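Local coordinates for protein mosquitocidal toxin (Bacillus sphaericus, PDB 2CB4) that is the catalytic domain of a mosquitocidal toxin and probably acts as an ADP-ribosyltransferase that transfers ADP-ribose from NAD+ to target proteins, at residues A[112-117]-A[123-128]; A[139-144]-A[176-181]; A[78-83]-A[92-97]. The protein carries 1 engineered substitution. One frame throughout, in Å; residues are numbered along the deposited sequence.

Interaction 1 of 3, residues A[112-117]-A[123-128]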
loop_
_atom_site.group_PDB
_atom_site.type_symbol
_atom_site.label_atom_id
_atom_site.label_comp_id
_atom_site.label_asym_id
_atom_site.label_seq_id
_atom_site.Cartn_x
_atom_site.Cartn_y
_atom_site.Cartn_z
ATOM N N LEU A 112 10.348 -9.588 36.071
ATOM C CA LEU A 112 11.759 -9.890 36.368
ATOM C C LEU A 112 12.665 -9.688 35.162
ATOM O O LEU A 112 13.777 -9.207 35.311
ATOM C CB LEU A 112 11.924 -11.306 36.942
ATOM C CG LEU A 112 11.673 -11.399 38.456
ATOM C CD1 LEU A 112 11.620 -12.862 38.886
ATOM C CD2 LEU A 112 12.706 -10.613 39.275
ATOM N N ASN A 113 12.169 -9.993 33.969
ATOM C CA ASN A 113 12.953 -9.808 32.782
ATOM C C ASN A 113 13.097 -8.338 32.486
ATOM O O ASN A 113 14.173 -7.864 32.052
ATOM C CB ASN A 113 12.321 -10.506 31.587
ATOM C CG ASN A 113 12.726 -11.937 31.479
ATOM O OD1 ASN A 113 13.499 -12.486 32.319
ATOM N ND2 ASN A 113 12.217 -12.584 30.479
ATOM N N TYR A 114 12.003 -7.620 32.746
ATOM C CA TYR A 114 11.990 -6.188 32.509
ATOM C C TYR A 114 13.095 -5.501 33.337
ATOM O O TYR A 114 13.931 -4.783 32.829
ATOM C CB TYR A 114 10.577 -5.609 32.703
ATOM C CG TYR A 114 10.632 -4.184 32.964
ATOM C CD1 TYR A 114 10.844 -3.298 31.909
ATOM C CD2 TYR A 114 10.608 -3.681 34.285
ATOM C CE1 TYR A 114 11.024 -1.945 32.153
ATOM C CE2 TYR A 114 10.775 -2.350 34.528
ATOM C CZ TYR A 114 11.003 -1.486 33.437
ATOM O OH TYR A 114 11.096 -0.145 33.653
ATOM N N LEU A 115 13.138 -5.802 34.611
ATOM C CA LEU A 115 14.153 -5.250 35.531
ATOM C C LEU A 115 15.579 -5.718 35.259
ATOM O O LEU A 115 16.562 -5.007 35.454
ATOM C CB LEU A 115 13.796 -5.674 36.966
ATOM C CG LEU A 115 12.437 -5.257 37.534
ATOM C CD1 LEU A 115 12.233 -6.089 38.808
ATOM C CD2 LEU A 115 12.442 -3.680 37.809
ATOM N N ARG A 116 15.721 -6.977 34.927
ATOM C CA ARG A 116 17.034 -7.510 34.675
ATOM C C ARG A 116 17.643 -7.180 33.323
ATOM O O ARG A 116 18.868 -7.096 33.194
ATOM C CB ARG A 116 16.994 -9.045 34.806
ATOM C CG ARG A 116 18.410 -9.691 34.730
ATOM C CD ARG A 116 18.386 -11.184 35.032
ATOM N NE ARG A 116 17.933 -11.483 36.391
ATOM C CZ ARG A 116 18.655 -11.262 37.489
ATOM N NH1 ARG A 116 19.878 -10.723 37.397
ATOM N NH2 ARG A 116 18.156 -11.576 38.684
ATOM N N THR A 117 16.802 -7.070 32.305
ATOM C CA THR A 117 17.275 -6.880 30.945
ATOM C C THR A 117 16.836 -5.605 30.243
ATOM O O THR A 117 17.417 -5.242 29.203
ATOM C CB THR A 117 16.788 -8.057 30.045
ATOM O OG1 THR A 117 15.416 -7.852 29.711
ATOM C CG2 THR A 117 16.927 -9.406 30.738
ATOM N N PHE A 123 5.695 -1.702 31.860
ATOM C CA PHE A 123 6.184 -1.040 33.072
ATOM C C PHE A 123 6.984 0.242 32.837
ATOM O O PHE A 123 7.784 0.355 31.897
ATOM C CB PHE A 123 7.081 -1.999 33.910
ATOM C CG PHE A 123 6.465 -3.353 34.161
ATOM C CD1 PHE A 123 5.416 -3.501 35.069
ATOM C CD2 PHE A 123 6.931 -4.488 33.480
ATOM C CE1 PHE A 123 4.825 -4.760 35.260
ATOM C CE2 PHE A 123 6.351 -5.735 33.672
ATOM C CZ PHE A 123 5.295 -5.871 34.564
ATOM N N VAL A 124 6.826 1.192 33.766
ATOM C CA VAL A 124 7.595 2.427 33.715
ATOM C C VAL A 124 8.319 2.552 35.044
ATOM O O VAL A 124 7.748 2.385 36.063
ATOM C CB VAL A 124 6.674 3.685 33.437
ATOM C CG1 VAL A 124 7.409 4.994 33.733
ATOM C CG2 VAL A 124 6.186 3.650 32.036
ATOM N N SER A 125 9.597 2.805 35.044
ATOM C CA SER A 125 10.273 2.913 36.328
ATOM C C SER A 125 10.390 4.314 36.869
ATOM O O SER A 125 10.415 5.282 36.136
ATOM C CB SER A 125 11.708 2.351 36.214
ATOM O OG SER A 125 11.624 0.944 36.194
ATOM N N THR A 126 10.591 4.393 38.168
ATOM C CA THR A 126 10.892 5.651 38.870
ATOM C C THR A 126 11.886 5.203 39.966
ATOM O O THR A 126 12.057 4.040 40.235
ATOM C CB THR A 126 9.642 6.359 39.438
ATOM O OG1 THR A 126 9.063 5.497 40.412
ATOM C CG2 THR A 126 8.562 6.602 38.281
ATOM N N THR A 127 12.593 6.149 40.562
ATOM C CA THR A 127 13.527 5.869 41.624
ATOM C C THR A 127 13.145 6.835 42.756
ATOM O O THR A 127 12.637 7.919 42.518
ATOM C CB THR A 127 15.028 6.014 41.163
ATOM O OG1 THR A 127 15.902 5.598 42.221
ATOM C CG2 THR A 127 15.373 7.454 40.787
ATOM N N ARG A 128 13.382 6.429 43.992
ATOM C CA ARG A 128 13.034 7.273 45.132
ATOM C C ARG A 128 13.964 8.432 45.345
ATOM O O ARG A 128 15.171 8.291 45.189
ATOM C CB ARG A 128 12.995 6.438 46.418
ATOM C CG ARG A 128 12.115 5.183 46.332
ATOM C CD ARG A 128 12.026 4.486 47.673
ATOM N NE ARG A 128 11.325 5.310 48.646
ATOM C CZ ARG A 128 11.546 5.299 49.958
ATOM N NH1 ARG A 128 12.458 4.496 50.476
ATOM N NH2 ARG A 128 10.849 6.102 50.757
HETATM O O HOH W 1 11.048 2.488 32.627
#

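Interaction 2 of 3, residues A[139-144]-A[176-181]. Engineered in segment 176-181: Gln180 (natural residue Glu).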
loop_
_atom_site.group_PDB
_atom_site.type_symbol
_atom_site.label_atom_id
_atom_site.label_comp_id
_atom_site.label_asym_id
_atom_site.label_seq_id
_atom_site.Cartn_x
_atom_site.Cartn_y
_atom_site.Cartn_z
ATOM N N THR A 139 22.156 13.090 46.745
ATOM C CA THR A 139 22.188 12.548 45.396
ATOM C C THR A 139 21.354 11.276 45.205
ATOM O O THR A 139 21.548 10.290 45.916
ATOM C CB THR A 139 23.637 12.328 44.948
ATOM O OG1 THR A 139 24.401 13.481 45.305
ATOM C CG2 THR A 139 23.724 12.119 43.427
ATOM N N PRO A 140 20.437 11.275 44.225
ATOM C CA PRO A 140 19.643 10.077 43.983
ATOM C C PRO A 140 20.430 9.156 43.051
ATOM O O PRO A 140 21.534 9.491 42.607
ATOM C CB PRO A 140 18.406 10.631 43.245
ATOM C CG PRO A 140 18.923 11.806 42.488
ATOM C CD PRO A 140 20.050 12.388 43.324
ATOM N N TRP A 141 19.858 7.998 42.755
ATOM C CA TRP A 141 20.420 7.096 41.766
ATOM C C TRP A 141 20.405 8.003 40.491
ATOM O O TRP A 141 19.396 8.670 40.190
ATOM C CB TRP A 141 19.487 5.889 41.580
ATOM C CG TRP A 141 19.956 4.920 40.524
ATOM C CD1 TRP A 141 20.668 3.769 40.727
ATOM C CD2 TRP A 141 19.740 5.019 39.091
ATOM N NE1 TRP A 141 20.909 3.146 39.514
ATOM C CE2 TRP A 141 20.337 3.878 38.502
ATOM C CE3 TRP A 141 19.034 5.929 38.258
ATOM C CZ2 TRP A 141 20.310 3.650 37.121
ATOM C CZ3 TRP A 141 19.008 5.698 36.885
ATOM C CH2 TRP A 141 19.667 4.582 36.327
ATOM N N THR A 142 21.543 8.081 39.797
ATOM C CA THR A 142 21.715 8.943 38.638
ATOM C C THR A 142 22.273 8.135 37.460
ATOM O O THR A 142 23.121 7.260 37.656
ATOM C CB THR A 142 22.710 10.057 39.018
ATOM O OG1 THR A 142 22.203 10.778 40.141
ATOM C CG2 THR A 142 22.982 11.027 37.865
ATOM N N PRO A 143 21.808 8.424 36.235
ATOM C CA PRO A 143 22.306 7.701 35.059
ATOM C C PRO A 143 23.778 8.025 34.796
ATOM O O PRO A 143 24.239 9.133 35.050
ATOM C CB PRO A 143 21.425 8.229 33.906
ATOM C CG PRO A 143 20.288 8.903 34.515
ATOM C CD PRO A 143 20.656 9.293 35.911
ATOM N N HIS A 144 24.520 7.069 34.253
ATOM C CA HIS A 144 25.934 7.312 33.940
ATOM C C HIS A 144 26.112 8.445 32.931
ATOM O O HIS A 144 27.119 9.128 32.934
ATOM C CB HIS A 144 26.580 6.030 33.358
ATOM C CG HIS A 144 26.793 4.961 34.373
ATOM N ND1 HIS A 144 26.597 3.619 34.103
ATOM C CD2 HIS A 144 27.186 5.033 35.671
ATOM C CE1 HIS A 144 26.880 2.916 35.184
ATOM N NE2 HIS A 144 27.250 3.750 36.143
ATOM N N PRO A 176 19.287 -4.036 43.213
ATOM C CA PRO A 176 18.713 -3.352 44.374
ATOM C C PRO A 176 19.083 -1.889 44.546
ATOM O O PRO A 176 18.287 -1.093 45.069
ATOM C CB PRO A 176 19.218 -4.176 45.580
ATOM C CG PRO A 176 19.978 -5.320 45.028
ATOM C CD PRO A 176 19.873 -5.348 43.550
ATOM N N ASN A 177 20.286 -1.540 44.138
ATOM C CA ASN A 177 20.806 -0.196 44.266
ATOM C C ASN A 177 20.025 0.918 43.621
ATOM O O ASN A 177 20.306 2.104 43.878
ATOM C CB ASN A 177 22.194 -0.127 43.647
ATOM C CG ASN A 177 23.145 -1.199 44.197
ATOM O OD1 ASN A 177 22.854 -1.807 45.223
ATOM N ND2 ASN A 177 24.280 -1.387 43.531
ATOM N N GLU A 178 19.106 0.576 42.715
ATOM C CA GLU A 178 18.337 1.589 42.013
ATOM C C GLU A 178 17.109 2.096 42.796
ATOM O O GLU A 178 16.489 3.139 42.439
ATOM C CB GLU A 178 17.942 1.097 40.617
ATOM C CG GLU A 178 17.207 2.125 39.781
ATOM C CD GLU A 178 16.864 1.599 38.428
ATOM O OE1 GLU A 178 16.876 0.361 38.213
ATOM O OE2 GLU A 178 16.564 2.424 37.563
ATOM N N ASP A 179 16.759 1.344 43.850
ATOM C CA ASP A 179 15.613 1.638 44.711
ATOM C C ASP A 179 14.409 2.051 43.891
ATOM O O ASP A 179 13.949 3.182 44.038
ATOM C CB ASP A 179 15.923 2.784 45.663
ATOM C CG ASP A 179 17.141 2.529 46.514
ATOM O OD1 ASP A 179 17.309 1.378 47.005
ATOM O OD2 ASP A 179 17.927 3.490 46.706
ATOM N N GLN A 180 13.901 1.149 43.053
ATOM C CA GLN A 180 12.804 1.470 42.147
ATOM C C GLN A 180 11.441 1.252 42.617
ATOM O O GLN A 180 11.164 0.243 43.294
ATOM C CB GLN A 180 12.849 0.505 40.994
ATOM C CG GLN A 180 13.571 0.885 39.800
ATOM C CD GLN A 180 13.217 -0.067 38.647
ATOM O OE1 GLN A 180 12.030 -0.235 38.243
ATOM N NE2 GLN A 180 14.221 -0.732 38.114
ATOM N N ILE A 181 10.538 2.077 42.092
ATOM C CA ILE A 181 9.126 1.906 42.299
ATOM C C ILE A 181 8.620 1.806 40.853
ATOM O O ILE A 181 8.851 2.712 40.076
ATOM C CB ILE A 181 8.516 3.088 43.047
ATOM C CG1 ILE A 181 9.359 3.455 44.268
ATOM C CG2 ILE A 181 7.011 2.848 43.206
ATOM C CD1 ILE A 181 9.523 2.207 45.396
#

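Interaction 3 of 3, residues A[78-83]-A[92-97]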
loop_
_atom_site.group_PDB
_atom_site.type_symbol
_atom_site.label_atom_id
_atom_site.label_comp_id
_atom_site.label_asym_id
_atom_site.label_seq_id
_atom_site.Cartn_x
_atom_site.Cartn_y
_atom_site.Cartn_z
ATOM N N LEU A 78 8.952 10.627 44.166
ATOM C CA LEU A 78 9.618 9.785 43.162
ATOM C C LEU A 78 10.276 10.643 42.075
ATOM O O LEU A 78 9.880 11.792 41.822
ATOM C CB LEU A 78 8.625 8.812 42.530
ATOM C CG LEU A 78 7.861 7.902 43.490
ATOM C CD1 LEU A 78 6.742 7.190 42.727
ATOM C CD2 LEU A 78 8.856 6.890 44.076
ATOM N N LEU A 79 11.293 10.073 41.450
ATOM C CA LEU A 79 12.036 10.757 40.403
ATOM C C LEU A 79 12.183 9.869 39.189
ATOM O O LEU A 79 12.267 8.648 39.293
ATOM C CB LEU A 79 13.452 11.121 40.903
ATOM C CG LEU A 79 13.595 11.937 42.194
ATOM C CD1 LEU A 79 15.085 11.994 42.543
ATOM C CD2 LEU A 79 13.009 13.350 42.003
ATOM N N ARG A 80 12.258 10.501 38.030
ATOM C CA ARG A 80 12.487 9.781 36.782
ATOM C C ARG A 80 13.382 10.593 35.856
ATOM O O ARG A 80 13.065 11.724 35.512
ATOM C CB ARG A 80 11.197 9.388 36.057
ATOM C CG ARG A 80 11.528 8.746 34.756
ATOM C CD ARG A 80 10.392 7.993 34.134
ATOM N NE ARG A 80 10.747 7.675 32.762
ATOM C CZ ARG A 80 11.122 6.483 32.312
ATOM N NH1 ARG A 80 11.153 5.425 33.106
ATOM N NH2 ARG A 80 11.439 6.352 31.040
ATOM N N TRP A 81 14.501 9.998 35.468
ATOM C CA TRP A 81 15.452 10.605 34.544
ATOM C C TRP A 81 14.946 10.259 33.156
ATOM O O TRP A 81 14.700 9.090 32.854
ATOM C CB TRP A 81 16.828 9.968 34.726
ATOM C CG TRP A 81 17.457 10.363 36.034
ATOM C CD1 TRP A 81 17.498 9.618 37.210
ATOM C CD2 TRP A 81 18.181 11.572 36.301
ATOM N NE1 TRP A 81 18.166 10.319 38.182
ATOM C CE2 TRP A 81 18.592 11.522 37.669
ATOM C CE3 TRP A 81 18.469 12.722 35.548
ATOM C CZ2 TRP A 81 19.322 12.561 38.271
ATOM C CZ3 TRP A 81 19.214 13.748 36.151
ATOM C CH2 TRP A 81 19.642 13.650 37.493
ATOM N N ASP A 82 14.800 11.271 32.303
ATOM C CA ASP A 82 14.290 11.036 30.953
ATOM C C ASP A 82 14.871 12.072 29.994
ATOM O O ASP A 82 15.040 13.250 30.364
ATOM C CB ASP A 82 12.732 11.092 30.941
ATOM C CG ASP A 82 12.110 10.198 29.867
ATOM O OD1 ASP A 82 12.334 10.469 28.673
ATOM O OD2 ASP A 82 11.387 9.224 30.192
ATOM N N ARG A 83 15.165 11.638 28.771
ATOM C CA ARG A 83 15.711 12.550 27.753
ATOM C C ARG A 83 14.597 13.348 27.051
ATOM O O ARG A 83 14.890 14.331 26.404
ATOM C CB ARG A 83 16.581 11.798 26.711
ATOM C CG ARG A 83 17.834 11.060 27.284
ATOM C CD ARG A 83 19.044 11.962 27.312
ATOM N NE ARG A 83 20.184 11.453 28.085
ATOM C CZ ARG A 83 21.274 12.179 28.330
ATOM N NH1 ARG A 83 21.369 13.379 27.818
ATOM N NH2 ARG A 83 22.253 11.733 29.072
ATOM N N ASN A 92 1.697 14.105 27.742
ATOM C CA ASN A 92 1.359 12.691 27.635
ATOM C C ASN A 92 1.617 11.803 28.847
ATOM O O ASN A 92 1.126 10.695 28.889
ATOM C CB ASN A 92 2.184 12.092 26.463
ATOM C CG ASN A 92 1.856 12.720 25.143
ATOM O OD1 ASN A 92 0.709 12.719 24.716
ATOM N ND2 ASN A 92 2.855 13.295 24.501
ATOM N N GLY A 93 2.445 12.270 29.777
ATOM C CA GLY A 93 2.838 11.510 30.943
ATOM C C GLY A 93 3.908 10.503 30.522
ATOM O O GLY A 93 4.555 10.640 29.474
ATOM N N PHE A 94 4.083 9.474 31.329
ATOM C CA PHE A 94 5.034 8.419 30.993
ATOM C C PHE A 94 4.261 7.211 30.507
ATOM O O PHE A 94 3.667 6.480 31.299
ATOM C CB PHE A 94 5.894 8.068 32.190
ATOM C CG PHE A 94 6.832 9.172 32.585
ATOM C CD1 PHE A 94 7.869 9.564 31.724
ATOM C CD2 PHE A 94 6.670 9.845 33.802
ATOM C CE1 PHE A 94 8.747 10.593 32.092
ATOM C CE2 PHE A 94 7.533 10.882 34.165
ATOM C CZ PHE A 94 8.581 11.252 33.306
ATOM N N ILE A 95 4.247 7.041 29.191
ATOM C CA ILE A 95 3.568 5.930 28.531
ATOM C C ILE A 95 4.623 4.837 28.358
ATOM O O ILE A 95 5.775 5.129 28.037
ATOM C CB ILE A 95 2.993 6.393 27.154
ATOM C CG1 ILE A 95 1.987 7.550 27.368
ATOM C CG2 ILE A 95 2.337 5.222 26.391
ATOM C CD1 ILE A 95 1.509 8.184 26.027
ATOM N N PRO A 96 4.255 3.589 28.638
ATOM C CA PRO A 96 5.226 2.489 28.551
ATOM C C PRO A 96 5.654 2.165 27.115
ATOM O O PRO A 96 4.972 2.528 26.155
ATOM C CB PRO A 96 4.461 1.289 29.156
ATOM C CG PRO A 96 3.278 1.840 29.797
ATOM C CD PRO A 96 2.947 3.130 29.144
ATOM N N ARG A 97 6.772 1.453 26.975
ATOM C CA ARG A 97 7.240 1.051 25.654
ATOM C C ARG A 97 6.255 0.138 24.925
ATOM O O ARG A 97 6.170 0.197 23.709
ATOM C CB ARG A 97 8.631 0.448 25.719
ATOM C CG ARG A 97 9.648 1.496 26.109
ATOM C CD ARG A 97 10.960 0.858 26.497
ATOM N NE ARG A 97 11.619 0.299 25.335
ATOM C CZ ARG A 97 12.552 -0.644 25.390
ATOM N NH1 ARG A 97 12.967 -1.147 26.556
ATOM N NH2 ARG A 97 13.088 -1.077 24.275
#

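Interaction 1 of 3, residues A[112-117]-A[123-128]
Tyr114 of helix 111-117 touches strand 123-131 along the whole length of its side chain. Its phenol tip meets Ser125, with Tyr114 OH 2.8 Å from Ser125 OG. The serine oxygen lies at the ring edge, in the ring plane. A water adds a second link: it lies 2.8 Å from Tyr114 OH and accepts from Ser125 N, also at 2.8 Å. The base of the tyrosine rests against Phe123. Phe123 CB sits over one face of the Tyr114 ring, displaced toward its rim and 3.9 Å from its centroid, in a CH-pi contact. Phe123 CD2 comes to 3.7 Å from Tyr114 CG. The two rings lie oblique to each other, their planes at 44°. Tyr114 reaches the strand because CG is swung anti to the backbone N (chi1 159°), which sends the ring off the helix. Further out, Thr117 OG1 bonds to Asn113 O within the last turn of the helix. Ser125 OG also lies very close to OE1 of the engineered Gln180, a probable bond whose short length makes it doubtful. Phe123 packs on Thr182 of the next strand. The strand sequence Ser125-Thr126-Thr127 is consistent with the Ser-Thr-Ser type motif of ADP-ribosyltransferases of the Arg-Ser-Glu class, where this strand lines the NAD cleft.

Interaction 2 of 3, residues A[139-144]-A[176-181]
Trp141 and Glu178 bring the two backbones together at a CA-CA distance of 5.9 Å, where the loop leading into strand 142-143 passes the turn just before strand 180-184. No hydrogen bond joins the segments. The contact is made by the Trp141 indole, which is covered on one face by Glu178. Glu178 CG lies over the five-membered ring of Trp141, 3.7 Å from its centroid and 5° off the ring normal, as a CH-pi contact. Backbone atoms also approach the ring: Glu178 CA is 3.4 Å from Trp141 CD1, and Asn177 O, in a poorly ordered residue, comes in obliquely. Both side chains have CG anti to the backbone N. The glutamate is then extended (chi2 179°), which carries its carboxylate along the indole toward the six-membered ring. There Glu178 OE2 is 4.0 Å from Trp141 CZ2, and the carboxylate and ring planes are 29° apart. The other oxygen, Glu178 OE1, accepts from NE2 of the engineered Gln180 at 2.9 Å, met from above the carboxylate plane. Glutamate is the natural residue at position 180, so Glu178-Asp179-Gln180 probably corresponds to the Glu-X-Glu motif of arginine-specific ADP-ribosyltransferases. The surroundings tie both segments to the main sheet. Trp141 packs on Thr127 of strand 123-131, and its carbonyl accepts from Trp81 NE1 of strand 78-82. Strand 142-143 pairs with strand 264-265, while strand 180-184 runs antiparallel to strand 123-131 and touches helix 164-167.

Interaction 3 of 3, residues A[78-83]-A[92-97]
Asp82 OD2 is gripped by two nitrogens of Arg80 and also touches the Phe94 ring. Arg80 NE is 3.1 Å and Arg80 NH2 3.0 Å from Asp82 OD2, which lies in the guanidinium plane, so the arginine is held side-on. NE meets OD2 on its anti lone pair, while NH2 comes from above the carboxylate plane. Arg84 makes a further salt bridge to OD2. Asp82 OD2 also lies 3.5 Å from Phe94 CE1, with the carboxylate and ring planes 27° apart. The Arg80 chain runs over one face of Phe94, the two side chains pointing opposite ways. Arg80 CD sits over the ring centre, 3.7 Å from the Phe94 centroid, in a CH-pi contact, and Arg80 NE is 3.6 Å from Phe94 CD1. The chain can lie there because CG is anti to the backbone N (chi1 176°) and the rest is extended as far as NE. Arg80 belongs to strand 78-82, an inner strand of the mixed sheet. Its place there is consistent with the conserved arginine of the Arg-Ser-Glu class of ADP-ribosyltransferases. Phe94 comes from the loop after helix 86-92, and Gly93, with positive phi, is where the chain leaves that helix. The Phe94 ring also meets the Tyr154 ring of strand 150-156 edge to face. Arg80 NH2 has a second carboxylate in Asp256, and NH1 bonds to Ser125 O.

The three contacts meet on one mixed sheet. Interactions 1 and 3 are joined across neighbouring strands: Thr127 O lies 2.8 Å from Leu79 N, and Ser125 O 3.1 Å from Arg80 NH1. Interactions 1 and 2 meet where Leu115 CD2 packs 3.5 Å from NE2 of the engineered Gln180; Ser125 OG and Gln180 OE1 are also very close, but their bond is doubtful. Interaction 2 reaches interaction 3 through Trp141 O and Trp81 NE1, 2.9 Å apart. The centres of the three contacts lie about 11 to 14 Å from one another. Arg80, Ser125 and the 178-180 segment probably mark the NAD-binding cleft, by likeness to related transferases.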